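Local coordinates for putative uncharacterized protein TTHB187 (Thermus thermophilus HB8, PDB 3SK9), which serves as the N-terminal HD nuclease domain of Cas3, a metal-dependent single-stranded DNA endonuclease and helicase of the CRISPR antiviral defence system, at residues A[39-44]-A[62-67]. Numbering follows the deposited sequence.
Sequences AVLRME and GALAWA
The carbonyl oxygen of Leu-64 meets the CD1 methyl of Leu-41 at 3.8 Å, a van der Waals touch in an otherwise apolar contact. From helix 26-43 this methyl enters the groove between Leu-64 and Ala-67, one helical turn apart on helix 60-71, coming to 3.9 Å from Ala-67 CB and to 4.1 Å from Leu-64 CB. In return, the CD2 branch of Leu-64 reaches over to the root of the opposing side chain, 4.0 Å from Leu-41 CB, and the two leucines interlock alongside each other. In Leu-41, CG lies anti to the carbonyl carbon (chi1 -71°) and CD1 continues anti to CA (chi2 169°), which carries that methyl to Leu-64 and Ala-67. The CA atoms of Leu-41 and Leu-64 are 6.7 Å apart, and each leucine overlaps the base of the other.

The contact is buried packing within the HD domain, away from the metal-binding residues, and joins two helices that flank helix 46-56 in sequence. Tyr-52 of that intervening helix touches Leu-41, Leu-64 and Ala-67, so the three helices meet here. Leu-205 of helix 196-213 also packs on Leu-41, while Glu-44 hydrogen-bonds through OE1 to the backbone N of Leu-261 in strand 260-264.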
loop_
_atom_site.group_PDB
_atom_site.type_symbol
_atom_site.label_atom_id
_atom_site.label_comp_id
_atom_site.label_asym_id
_atom_site.label_seq_id
_atom_site.Cartn_x
_atom_site.Cartn_y
_atom_site.Cartn_z
ATOM N N ALA A 39 -9.766 -7.074 -2.429
ATOM C CA ALA A 39 -10.999 -7.732 -1.951
ATOM C C ALA A 39 -12.075 -6.726 -1.586
ATOM O O ALA A 39 -13.258 -6.890 -1.923
ATOM C CB ALA A 39 -10.695 -8.663 -0.763
ATOM N N VAL A 40 -11.687 -5.690 -0.868
ATOM C CA VAL A 40 -12.685 -4.690 -0.519
ATOM C C VAL A 40 -13.167 -3.858 -1.760
ATOM O O VAL A 40 -14.341 -3.577 -1.828
ATOM C CB VAL A 40 -12.382 -3.823 0.752
ATOM C CG1 VAL A 40 -11.293 -2.858 0.542
ATOM C CG2 VAL A 40 -13.692 -3.055 1.113
ATOM N N LEU A 41 -12.319 -3.557 -2.764
ATOM C CA LEU A 41 -12.785 -2.887 -4.000
ATOM C C LEU A 41 -13.820 -3.756 -4.739
ATOM O O LEU A 41 -14.774 -3.248 -5.308
ATOM C CB LEU A 41 -11.623 -2.545 -4.961
ATOM C CG LEU A 41 -10.713 -1.391 -4.459
ATOM C CD1 LEU A 41 -9.430 -1.301 -5.328
ATOM C CD2 LEU A 41 -11.521 -0.035 -4.416
ATOM N N ARG A 42 -13.620 -5.078 -4.737
ATOM C CA ARG A 42 -14.575 -5.976 -5.377
ATOM C C ARG A 42 -15.919 -5.950 -4.673
ATOM O O ARG A 42 -16.958 -6.183 -5.309
ATOM C CB ARG A 42 -14.027 -7.414 -5.457
ATOM C CG ARG A 42 -12.984 -7.587 -6.576
ATOM C CD ARG A 42 -12.175 -8.872 -6.378
ATOM N NE ARG A 42 -11.242 -9.125 -7.470
ATOM C CZ ARG A 42 -10.406 -10.158 -7.513
ATOM N NH1 ARG A 42 -10.396 -11.058 -6.516
ATOM N NH2 ARG A 42 -9.599 -10.293 -8.564
ATOM N N MET A 43 -15.919 -5.653 -3.379
ATOM C CA MET A 43 -17.172 -5.607 -2.614
ATOM C C MET A 43 -17.831 -4.218 -2.611
ATOM O O MET A 43 -18.963 -4.071 -2.120
ATOM C CB MET A 43 -16.911 -5.973 -1.164
ATOM C CG MET A 43 -16.656 -7.442 -0.883
ATOM S SD MET A 43 -16.005 -7.556 0.813
ATOM C CE MET A 43 -16.708 -6.155 1.639
ATOM N N GLU A 44 -17.133 -3.190 -3.114
ATOM C CA GLU A 44 -17.696 -1.830 -3.106
ATOM C C GLU A 44 -18.879 -1.738 -4.090
ATOM O O GLU A 44 -18.960 -2.515 -5.056
ATOM C CB GLU A 44 -16.666 -0.783 -3.519
ATOM C CG GLU A 44 -15.540 -0.600 -2.481
ATOM C CD GLU A 44 -16.006 0.133 -1.212
ATOM O OE1 GLU A 44 -16.896 1.003 -1.317
ATOM O OE2 GLU A 44 -15.408 -0.124 -0.136
ATOM N N GLY A 62 -8.596 -3.554 -14.584
ATOM C CA GLY A 62 -7.249 -3.008 -14.518
ATOM C C GLY A 62 -7.176 -1.882 -13.491
ATOM O O GLY A 62 -6.170 -1.737 -12.802
ATOM N N ALA A 63 -8.243 -1.087 -13.388
ATOM C CA ALA A 63 -8.264 0.036 -12.451
ATOM C C ALA A 63 -8.141 -0.465 -10.997
ATOM O O ALA A 63 -7.393 0.103 -10.186
ATOM C CB ALA A 63 -9.504 0.834 -12.616
ATOM N N LEU A 64 -8.865 -1.542 -10.677
ATOM C CA LEU A 64 -8.828 -2.059 -9.305
ATOM C C LEU A 64 -7.462 -2.713 -8.993
ATOM O O LEU A 64 -6.932 -2.568 -7.887
ATOM C CB LEU A 64 -9.968 -3.031 -9.040
ATOM C CG LEU A 64 -11.385 -2.543 -9.373
ATOM C CD1 LEU A 64 -12.399 -3.633 -8.944
ATOM C CD2 LEU A 64 -11.748 -1.182 -8.755
ATOM N N ALA A 65 -6.887 -3.417 -9.964
ATOM C CA ALA A 65 -5.558 -3.982 -9.781
ATOM C C ALA A 65 -4.496 -2.897 -9.575
ATOM O O ALA A 65 -3.622 -3.071 -8.726
ATOM C CB ALA A 65 -5.180 -4.893 -10.972
ATOM N N TRP A 66 -4.544 -1.829 -10.385
ATOM C CA TRP A 66 -3.682 -0.642 -10.209
ATOM C C TRP A 66 -3.800 -0.041 -8.791
ATOM O O TRP A 66 -2.787 0.199 -8.074
ATOM C CB TRP A 66 -4.037 0.412 -11.275
ATOM C CG TRP A 66 -3.612 1.822 -10.962
ATOM C CD1 TRP A 66 -4.438 2.897 -10.647
ATOM C CD2 TRP A 66 -2.275 2.342 -10.972
ATOM N NE1 TRP A 66 -3.682 4.019 -10.439
ATOM C CE2 TRP A 66 -2.354 3.710 -10.616
ATOM C CE3 TRP A 66 -1.024 1.781 -11.232
ATOM C CZ2 TRP A 66 -1.217 4.533 -10.548
ATOM C CZ3 TRP A 66 0.112 2.601 -11.158
ATOM C CH2 TRP A 66 -0.000 3.963 -10.797
ATOM N N ALA A 67 -5.036 0.171 -8.354
ATOM C CA ALA A 67 -5.260 0.779 -7.047
ATOM C C ALA A 67 -4.804 -0.150 -5.924
ATOM O O ALA A 67 -4.210 0.299 -4.926
ATOM C CB ALA A 67 -6.765 1.159 -6.863
#